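Local coordinates for hypothetical protein EF2904 (Enterococcus faecalis, PDB 2AZ4) that is of unknown function but carries a two-zinc metallo-beta-lactamase fold and may, like relatives, act as a metal-dependent exonuclease on RNA, at residues F34-T38 with L95-I101; L321-K325 with D337-E341; H193-R197 with N264-K270. One frame throughout, in Å; residues are numbered along the deposited sequence.

In the fold
Followed from the N terminus, the chain closes its three contacts in series, none enclosing or crossing another. Contact 1 comes first: the loop leaving strand 30-34 meets the short helix 95-98, whose residues reach one of the two zinc ions. Contact 3 opens next, where the loop between strand 182-186 and helix 197-207 in the metallo-beta-lactamase part is joined to the start of helix 265-274, which follows strand 256-260 of the six-stranded parallel sheet. Contact 2 closes last, a short loop around strand 328-331 at the far end of that region. Contact 3 thus bridges the two parts, its centre about 23 Å from that of contact 1 and about 28 Å from that of contact 2.

Contact 1 (F34-T38 with L95-I101); sequences FDFGT and LDHSRMI. With ZN (zinc ion), chain D.
Met100 reaches over the ring of Phe36: CB rests against Thr38 CG2; CG lies 3.5 Å from Phe36 CD2; SD rides over the same face in a Met-aromatic contact; and the methyl CE ends almost on the ring normal, 3.6 Å from the Phe36 ring centroid, a CH-pi contact. With CG lodged between the backbone N and the carbonyl carbon (chi1 73°) and the chain extended beyond it, the two side chains cross at about a right angle, which brings the methyl over the ring. Ile101 adds its CA at the ring edge, while Leu66 and Leu104 also touch Phe36.

The backbones meet beside this apolar patch. Phe36 is gripped through both its polar main-chain atoms: its N donates to His97 O at 3.0 Å, and its O accepts from Met100 N in the carbonyl plane at 3.1 Å. Gly37 passes close to the helix backbone, with a water joining its N to Asp96 O. At the far end, Arg99 NH1 donates to Thr38 OG1 at 3.2 Å, within the guanidinium plane, and Arg99 NH2 forms a salt bridge with Asp49.

Toward the metal, His97 ND1 donates to Asp35 OD2 at 2.8 Å, on the anti side and somewhat out of the carboxylate plane, ring and carboxylate planes 64° apart. The other ring nitrogen, His97 NE2, binds zinc at 2.2 Å; Asp96, Asp189 and His404 complete the protein ligands. Asp96 and His97 end the HxHxDH motif of the metallo-beta-lactamase fold, begun by His92 and His94. Asp35 OD2 also bonds Tyr186 OH, and OD1 takes Ser91 N. The Asp35 bond, together with the zinc bond, helps hold the rotation of the His97 ring, consistent with a second-shell role, and its negative charge would probably make the imidazole a stronger zinc donor.

Contact 2 (L321-K325 with D337-E341); sequences LLKDK and DNLQE
Leu322 lays its two methyl groups against the CB of Asn338, CD2 at 3.8 Å and CD1 slightly farther, while CD2 also touches Asn338 O. Trp330, on the intervening inner strand 328-331 of the six-stranded parallel sheet, packs on Leu322 as well. The amide of Asn338 does not take part in this overlap; its ND2 bonds Tyr318 OH.

The polar half of the contact belongs to Gln340. Its CG stands anti to the carbonyl carbon and the chain runs on extended (chi2 168°), carrying the amide across to the 321-325 backbone. There NE2 donates to Leu322 O at 2.7 Å with an N-H...O angle of 163°. The acceptor lies in the Gln340 amide plane, although the donor is tilted 28° from the carbonyl plane of Leu322. A second, weak bond runs from the same NE2 to Asp324 O at 3.1 Å. On the other side of the amide, Gln340 OE1 lies against the aliphatic part of Lys325, 3.5 Å from its CG.

One side-chain amide thus gives one short and one weak bond to backbone carbonyls, and this surface packing away from the zinc site ties the chain before strand 328-331 to the chain after it.

Contact 3 (H193-R197 with N264-K270); sequences HGHNR and NVERFAK
The imidazole of His195 carries the CB of Glu266 over one face, 3.5 Å from the ring centroid and only 11° off the normal, a CH-pi contact. Near the plane at its edge stands Asn264 OD1, which accepts from His195 NE2 at 3.1 Å. That bond falls on a lone pair of the amide oxygen, in its carbonyl plane, with ring and amide turned 79° against each other. Lys270 CG and Arg267 N approach the ring obliquely.

The extended Glu266 chain runs past His195 in the opposite direction, its OE1 coming 3.3 Å from His195 CB. Its OE2 takes a weak bond from Asn196 ND2 at 2.8 Å, bent to 116°, with Asn196 crossing Glu266 at about a right angle.

Asn264 is the N-cap of helix 265-274. The oxygen that receives His195 also accepts a weak capping bond from Arg267 N, while Asn264 ND2 bonds Glu237, which pairs with Arg267 NE too. Arg267 NH1 reaches Asp349 in a salt bridge.

One amide oxygen consequently accepts a bond from His195 of the metallo-beta-lactamase part and a weak one from Arg267 N at the helix start, so the same group that caps the helix also couples it to the 193-197 loop.

Contact 1 (F34-T38 with L95-I101)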
loop_
_atom_site.group_PDB
_atom_site.type_symbol
_atom_site.label_atom_id
_atom_site.label_comp_id
_atom_site.label_asym_id
_atom_site.label_seq_id
_atom_site.Cartn_x
_atom_site.Cartn_y
_atom_site.Cartn_z
ATOM N N PHE A 34 -2.543 14.550 3.302
ATOM C CA PHE A 34 -2.601 13.155 2.839
ATOM C C PHE A 34 -1.545 12.978 1.753
ATOM O O PHE A 34 -1.294 13.901 0.989
ATOM C CB PHE A 34 -3.984 12.804 2.261
ATOM C CG PHE A 34 -4.498 13.806 1.244
ATOM C CD1 PHE A 34 -5.282 14.892 1.644
ATOM C CD2 PHE A 34 -4.191 13.665 -0.112
ATOM C CE1 PHE A 34 -5.743 15.820 0.729
ATOM C CE2 PHE A 34 -4.669 14.592 -1.050
ATOM C CZ PHE A 34 -5.430 15.668 -0.633
ATOM N N ASP A 35 -0.886 11.823 1.690
ATOM C CA ASP A 35 -0.835 10.848 2.777
ATOM C C ASP A 35 0.301 11.261 3.723
ATOM O O ASP A 35 0.426 12.453 4.037
ATOM C CB ASP A 35 -0.640 9.437 2.187
ATOM C CG ASP A 35 -1.868 8.962 1.412
ATOM O OD1 ASP A 35 -3.003 9.196 1.901
ATOM O OD2 ASP A 35 -1.722 8.329 0.338
ATOM N N PHE A 36 1.115 10.308 4.185
ATOM C CA PHE A 36 2.154 10.603 5.184
ATOM C C PHE A 36 3.320 9.583 5.171
ATOM O O PHE A 36 3.689 9.042 6.210
ATOM C CB PHE A 36 1.529 10.685 6.592
ATOM C CG PHE A 36 2.106 11.782 7.436
ATOM C CD1 PHE A 36 1.841 13.118 7.128
ATOM C CD2 PHE A 36 2.921 11.495 8.510
ATOM C CE1 PHE A 36 2.373 14.148 7.890
ATOM C CE2 PHE A 36 3.469 12.527 9.295
ATOM C CZ PHE A 36 3.201 13.851 8.980
ATOM N N GLY A 37 3.853 9.305 3.980
ATOM C CA GLY A 37 5.032 8.480 3.833
ATOM C C GLY A 37 6.208 9.381 3.554
ATOM O O GLY A 37 6.087 10.610 3.603
ATOM N N THR A 38 7.353 8.781 3.288
ATOM C CA THR A 38 8.540 9.536 2.917
ATOM C C THR A 38 8.826 9.259 1.463
ATOM O O THR A 38 8.370 8.245 0.922
ATOM C CB THR A 38 9.793 9.156 3.786
ATOM O OG1 THR A 38 10.283 7.867 3.401
ATOM C CG2 THR A 38 9.446 9.140 5.258
ATOM N N LEU A 95 3.969 1.296 2.501
ATOM C CA LEU A 95 5.060 2.070 3.105
ATOM C C LEU A 95 5.215 3.506 2.544
ATOM O O LEU A 95 5.469 4.469 3.307
ATOM C CB LEU A 95 6.375 1.292 2.907
ATOM C CG LEU A 95 7.632 1.710 3.674
ATOM C CD1 LEU A 95 7.435 1.584 5.200
ATOM C CD2 LEU A 95 8.854 0.905 3.193
ATOM N N ASP A 96 5.059 3.616 1.220
ATOM C CA ASP A 96 5.244 4.873 0.480
ATOM C C ASP A 96 4.113 5.871 0.735
ATOM O O ASP A 96 4.176 7.012 0.270
ATOM C CB ASP A 96 5.481 4.620 -1.029
ATOM C CG ASP A 96 4.343 3.834 -1.696
ATOM O OD1 ASP A 96 3.926 2.776 -1.144
ATOM O OD2 ASP A 96 3.867 4.255 -2.789
ATOM N N HIS A 97 3.104 5.427 1.493
ATOM C CA HIS A 97 2.008 6.264 1.981
ATOM C C HIS A 97 1.971 6.424 3.498
ATOM O O HIS A 97 1.345 7.354 3.994
ATOM C CB HIS A 97 0.664 5.722 1.460
ATOM C CG HIS A 97 0.643 5.573 -0.035
ATOM N ND1 HIS A 97 0.065 6.510 -0.867
ATOM C CD2 HIS A 97 1.230 4.662 -0.849
ATOM C CE1 HIS A 97 0.270 6.166 -2.126
ATOM N NE2 HIS A 97 0.956 5.037 -2.145
ATOM N N SER A 98 2.609 5.522 4.241
ATOM C CA SER A 98 2.422 5.476 5.724
ATOM C C SER A 98 3.698 5.658 6.572
ATOM O O SER A 98 3.631 5.873 7.803
ATOM C CB SER A 98 1.754 4.141 6.110
ATOM O OG SER A 98 2.599 3.024 5.765
ATOM N N ARG A 99 4.855 5.581 5.909
ATOM C CA ARG A 99 6.123 5.333 6.599
ATOM C C ARG A 99 6.390 6.249 7.797
ATOM O O ARG A 99 6.987 5.816 8.777
ATOM C CB ARG A 99 7.293 5.406 5.629
ATOM C CG ARG A 99 8.576 4.869 6.187
ATOM C CD ARG A 99 9.700 4.838 5.172
ATOM N NE ARG A 99 10.852 4.454 5.952
ATOM C CZ ARG A 99 11.945 5.171 6.138
ATOM N NH1 ARG A 99 12.161 6.324 5.501
ATOM N NH2 ARG A 99 12.857 4.665 6.932
ATOM N N MET A 100 5.980 7.510 7.726
ATOM C CA MET A 100 6.311 8.426 8.811
ATOM C C MET A 100 5.182 8.782 9.769
ATOM O O MET A 100 5.305 9.776 10.496
ATOM C CB MET A 100 7.031 9.703 8.294
ATOM C CG MET A 100 6.166 10.721 7.547
ATOM S SD MET A 100 6.973 12.341 7.316
ATOM C CE MET A 100 5.690 13.163 6.360
ATOM N N ILE A 101 4.097 7.995 9.816
ATOM C CA ILE A 101 2.963 8.411 10.664
ATOM C C ILE A 101 3.372 8.610 12.146
ATOM O O ILE A 101 2.776 9.429 12.847
ATOM C CB ILE A 101 1.710 7.499 10.565
ATOM C CG1 ILE A 101 2.058 6.037 10.929
ATOM C CG2 ILE A 101 1.043 7.638 9.166
ATOM C CD1 ILE A 101 0.834 5.241 11.282
HETATM ZN ZN ZN D . 1.813 3.921 -3.791
HETATM O O HOH W 1 2.796 9.647 1.256
HETATM O O HOH W 2 7.763 6.141 2.570
HETATM O O HOH W 3 2.040 1.977 -2.515
HETATM O O HOH W 4 2.775 2.443 -5.329
#

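Contact 2 (L321-K325 with D337-E341)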
loop_
_atom_site.group_PDB
_atom_site.type_symbol
_atom_site.label_atom_id
_atom_site.label_comp_id
_atom_site.label_asym_id
_atom_site.label_seq_id
_atom_site.Cartn_x
_atom_site.Cartn_y
_atom_site.Cartn_z
ATOM N N LEU A 321 5.665 -29.790 7.749
ATOM C CA LEU A 321 5.551 -29.088 6.476
ATOM C C LEU A 321 6.700 -29.416 5.543
ATOM O O LEU A 321 6.499 -29.614 4.329
ATOM C CB LEU A 321 5.507 -27.585 6.722
ATOM C CG LEU A 321 4.218 -26.763 6.628
ATOM C CD1 LEU A 321 2.874 -27.553 6.664
ATOM C CD2 LEU A 321 4.274 -25.597 7.593
ATOM N N LEU A 322 7.914 -29.479 6.109
ATOM C CA LEU A 322 9.104 -29.723 5.316
ATOM C C LEU A 322 9.065 -31.080 4.614
ATOM O O LEU A 322 9.625 -31.224 3.538
ATOM C CB LEU A 322 10.367 -29.590 6.170
ATOM C CG LEU A 322 10.768 -28.202 6.648
ATOM C CD1 LEU A 322 12.041 -28.338 7.461
ATOM C CD2 LEU A 322 10.973 -27.238 5.443
ATOM N N LYS A 323 8.370 -32.047 5.208
ATOM C CA LYS A 323 8.281 -33.411 4.649
ATOM C C LYS A 323 7.176 -33.569 3.603
ATOM O O LYS A 323 7.139 -34.569 2.893
ATOM C CB LYS A 323 8.065 -34.436 5.773
ATOM C CG LYS A 323 9.219 -34.522 6.782
ATOM C CD LYS A 323 8.866 -35.490 7.908
ATOM C CE LYS A 323 9.720 -35.277 9.161
ATOM N NZ LYS A 323 9.043 -35.864 10.384
ATOM N N ASP A 324 6.279 -32.585 3.500
ATOM C CA ASP A 324 5.084 -32.763 2.684
ATOM C C ASP A 324 5.326 -32.716 1.165
ATOM O O ASP A 324 6.125 -31.925 0.677
ATOM C CB ASP A 324 3.984 -31.774 3.072
ATOM C CG ASP A 324 2.778 -31.882 2.152
ATOM O OD1 ASP A 324 2.082 -32.919 2.206
ATOM O OD2 ASP A 324 2.561 -30.958 1.338
ATOM N N LYS A 325 4.604 -33.563 0.437
ATOM C CA LYS A 325 4.634 -33.586 -1.018
ATOM C C LYS A 325 3.244 -33.635 -1.629
ATOM O O LYS A 325 3.093 -33.538 -2.849
ATOM C CB LYS A 325 5.448 -34.787 -1.513
ATOM C CG LYS A 325 6.931 -34.689 -1.203
ATOM C CD LYS A 325 7.744 -35.733 -1.973
ATOM C CE LYS A 325 7.966 -35.330 -3.423
ATOM N NZ LYS A 325 8.987 -36.200 -4.085
ATOM N N ASP A 337 16.704 -22.860 2.357
ATOM C CA ASP A 337 17.659 -23.978 2.176
ATOM C C ASP A 337 17.068 -25.311 2.656
ATOM O O ASP A 337 17.596 -26.379 2.351
ATOM C CB ASP A 337 19.013 -23.630 2.829
ATOM C CG ASP A 337 20.089 -24.703 2.627
ATOM O OD1 ASP A 337 20.374 -25.084 1.459
ATOM O OD2 ASP A 337 20.678 -25.143 3.651
ATOM N N ASN A 338 15.926 -25.254 3.349
ATOM C CA ASN A 338 15.254 -26.480 3.840
ATOM C C ASN A 338 14.204 -27.071 2.913
ATOM O O ASN A 338 13.708 -28.172 3.156
ATOM C CB ASN A 338 14.628 -26.233 5.212
ATOM C CG ASN A 338 15.673 -26.076 6.300
ATOM O OD1 ASN A 338 16.745 -26.668 6.231
ATOM N ND2 ASN A 338 15.359 -25.287 7.310
ATOM N N LEU A 339 13.853 -26.333 1.866
ATOM C CA LEU A 339 12.843 -26.785 0.910
ATOM C C LEU A 339 13.426 -27.937 0.143
ATOM O O LEU A 339 14.640 -28.046 0.008
ATOM C CB LEU A 339 12.461 -25.652 -0.058
ATOM C CG LEU A 339 11.710 -24.423 0.476
ATOM C CD1 LEU A 339 11.492 -23.408 -0.629
ATOM C CD2 LEU A 339 10.378 -24.813 1.113
ATOM N N GLN A 340 12.562 -28.786 -0.382
ATOM C CA GLN A 340 13.026 -29.951 -1.086
ATOM C C GLN A 340 13.552 -29.611 -2.474
ATOM O O GLN A 340 13.014 -28.741 -3.168
ATOM C CB GLN A 340 11.903 -30.965 -1.201
ATOM C CG GLN A 340 11.307 -31.350 0.124
ATOM C CD GLN A 340 10.023 -32.116 -0.045
ATOM O OE1 GLN A 340 9.749 -32.676 -1.112
ATOM N NE2 GLN A 340 9.228 -32.153 1.005
ATOM N N GLU A 341 14.619 -30.313 -2.855
ATOM C CA GLU A 341 15.111 -30.318 -4.220
ATOM C C GLU A 341 14.009 -30.786 -5.168
ATOM O O GLU A 341 13.329 -31.805 -4.920
ATOM C CB GLU A 341 16.356 -31.220 -4.315
ATOM C CG GLU A 341 17.039 -31.240 -5.658
ATOM C CD GLU A 341 18.534 -31.565 -5.556
ATOM O OE1 GLU A 341 19.134 -31.371 -4.455
ATOM O OE2 GLU A 341 19.112 -32.003 -6.590
#

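Contact 3 (H193-R197 with N264-K270)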
loop_
_atom_site.group_PDB
_atom_site.type_symbol
_atom_site.label_atom_id
_atom_site.label_comp_id
_atom_site.label_asym_id
_atom_site.label_seq_id
_atom_site.Cartn_x
_atom_site.Cartn_y
_atom_site.Cartn_z
ATOM N N HIS A 193 -8.790 -4.213 -11.887
ATOM C CA HIS A 193 -8.683 -5.654 -12.101
ATOM C C HIS A 193 -8.471 -6.473 -10.805
ATOM O O HIS A 193 -8.014 -7.613 -10.852
ATOM C CB HIS A 193 -7.572 -5.949 -13.123
ATOM C CG HIS A 193 -6.196 -5.643 -12.623
ATOM N ND1 HIS A 193 -5.619 -4.395 -12.732
ATOM C CD2 HIS A 193 -5.281 -6.426 -11.998
ATOM C CE1 HIS A 193 -4.407 -4.424 -12.208
ATOM N NE2 HIS A 193 -4.178 -5.644 -11.758
ATOM N N GLY A 194 -8.791 -5.894 -9.655
ATOM C CA GLY A 194 -8.558 -6.564 -8.361
ATOM C C GLY A 194 -9.730 -7.393 -7.860
ATOM O O GLY A 194 -10.544 -7.884 -8.651
ATOM N N HIS A 195 -9.799 -7.565 -6.543
ATOM C CA HIS A 195 -10.845 -8.354 -5.907
ATOM C C HIS A 195 -12.195 -7.658 -5.998
ATOM O O HIS A 195 -13.231 -8.321 -6.045
ATOM C CB HIS A 195 -10.526 -8.609 -4.421
ATOM C CG HIS A 195 -9.139 -9.134 -4.182
ATOM N ND1 HIS A 195 -8.786 -10.442 -4.436
ATOM C CD2 HIS A 195 -8.016 -8.517 -3.732
ATOM C CE1 HIS A 195 -7.507 -10.611 -4.139
ATOM N NE2 HIS A 195 -7.014 -9.453 -3.721
ATOM N N ASN A 196 -12.185 -6.333 -5.997
ATOM C CA ASN A 196 -13.424 -5.583 -5.934
ATOM C C ASN A 196 -13.439 -4.448 -6.952
ATOM O O ASN A 196 -13.449 -3.293 -6.568
ATOM C CB ASN A 196 -13.634 -5.030 -4.510
ATOM C CG ASN A 196 -13.725 -6.134 -3.436
ATOM O OD1 ASN A 196 -14.731 -6.864 -3.346
ATOM N ND2 ASN A 196 -12.692 -6.224 -2.582
ATOM N N ARG A 197 -13.433 -4.777 -8.244
ATOM C CA ARG A 197 -13.407 -3.740 -9.292
ATOM C C ARG A 197 -14.570 -2.726 -9.162
ATOM O O ARG A 197 -14.433 -1.529 -9.475
ATOM C CB ARG A 197 -13.316 -4.388 -10.684
ATOM C CG ARG A 197 -14.492 -4.208 -11.630
ATOM C CD ARG A 197 -14.242 -4.932 -12.957
ATOM N NE ARG A 197 -14.805 -4.197 -14.090
ATOM C CZ ARG A 197 -14.079 -3.541 -15.004
ATOM N NH1 ARG A 197 -14.695 -2.906 -15.990
ATOM N NH2 ARG A 197 -12.739 -3.548 -14.966
ATOM N N ASN A 264 -1.997 -7.657 1.185
ATOM C CA ASN A 264 -2.987 -8.244 0.257
ATOM C C ASN A 264 -3.750 -9.401 0.882
ATOM O O ASN A 264 -3.661 -10.557 0.440
ATOM C CB ASN A 264 -2.344 -8.680 -1.072
ATOM C CG ASN A 264 -3.344 -8.726 -2.198
ATOM O OD1 ASN A 264 -4.557 -8.826 -1.969
ATOM N ND2 ASN A 264 -2.850 -8.650 -3.433
ATOM N N VAL A 265 -4.537 -9.081 1.906
ATOM C CA VAL A 265 -5.178 -10.103 2.728
ATOM C C VAL A 265 -6.191 -10.899 1.906
ATOM O O VAL A 265 -6.342 -12.098 2.092
ATOM C CB VAL A 265 -5.862 -9.502 3.960
ATOM C CG1 VAL A 265 -6.132 -10.591 4.971
ATOM C CG2 VAL A 265 -4.952 -8.472 4.637
ATOM N N GLU A 266 -6.866 -10.223 0.978
ATOM C CA GLU A 266 -7.872 -10.893 0.153
ATOM C C GLU A 266 -7.301 -11.916 -0.803
ATOM O O GLU A 266 -7.986 -12.877 -1.137
ATOM C CB GLU A 266 -8.702 -9.881 -0.630
ATOM C CG GLU A 266 -9.871 -9.309 0.133
ATOM C CD GLU A 266 -10.879 -8.659 -0.810
ATOM O OE1 GLU A 266 -11.701 -9.391 -1.411
ATOM O OE2 GLU A 266 -10.811 -7.428 -0.976
ATOM N N ARG A 267 -6.079 -11.699 -1.289
ATOM C CA ARG A 267 -5.430 -12.720 -2.102
ATOM C C ARG A 267 -5.207 -13.979 -1.254
ATOM O O ARG A 267 -5.506 -15.082 -1.701
ATOM C CB ARG A 267 -4.110 -12.233 -2.720
ATOM C CG ARG A 267 -3.417 -13.302 -3.573
ATOM C CD ARG A 267 -2.126 -12.824 -4.270
ATOM N NE ARG A 267 -2.356 -11.666 -5.139
ATOM C CZ ARG A 267 -1.385 -10.994 -5.760
ATOM N NH1 ARG A 267 -0.122 -11.392 -5.635
ATOM N NH2 ARG A 267 -1.671 -9.923 -6.503
ATOM N N PHE A 268 -4.695 -13.817 -0.031
ATOM C CA PHE A 268 -4.548 -14.978 0.874
ATOM C C PHE A 268 -5.876 -15.671 1.124
ATOM O O PHE A 268 -5.977 -16.896 0.971
ATOM C CB PHE A 268 -3.894 -14.568 2.185
ATOM C CG PHE A 268 -2.423 -14.355 2.069
ATOM C CD1 PHE A 268 -1.530 -15.438 2.235
ATOM C CD2 PHE A 268 -1.904 -13.086 1.767
ATOM C CE1 PHE A 268 -0.141 -15.250 2.145
ATOM C CE2 PHE A 268 -0.508 -12.889 1.658
ATOM C CZ PHE A 268 0.379 -13.967 1.853
ATOM N N ALA A 269 -6.895 -14.880 1.459
ATOM C CA ALA A 269 -8.268 -15.375 1.602
ATOM C C ALA A 269 -8.754 -16.171 0.396
ATOM O O ALA A 269 -9.332 -17.264 0.555
ATOM C CB ALA A 269 -9.233 -14.220 1.951
ATOM N N LYS A 270 -8.529 -15.647 -0.810
ATOM C CA LYS A 270 -8.933 -16.355 -2.042
ATOM C C LYS A 270 -8.175 -17.639 -2.275
ATOM O O LYS A 270 -8.742 -18.643 -2.748
ATOM C CB LYS A 270 -8.789 -15.466 -3.289
ATOM C CG LYS A 270 -9.634 -14.205 -3.254
ATOM C CD LYS A 270 -11.143 -14.538 -3.317
ATOM C CE LYS A 270 -12.009 -13.400 -2.774
ATOM N NZ LYS A 270 -13.428 -13.496 -3.265
#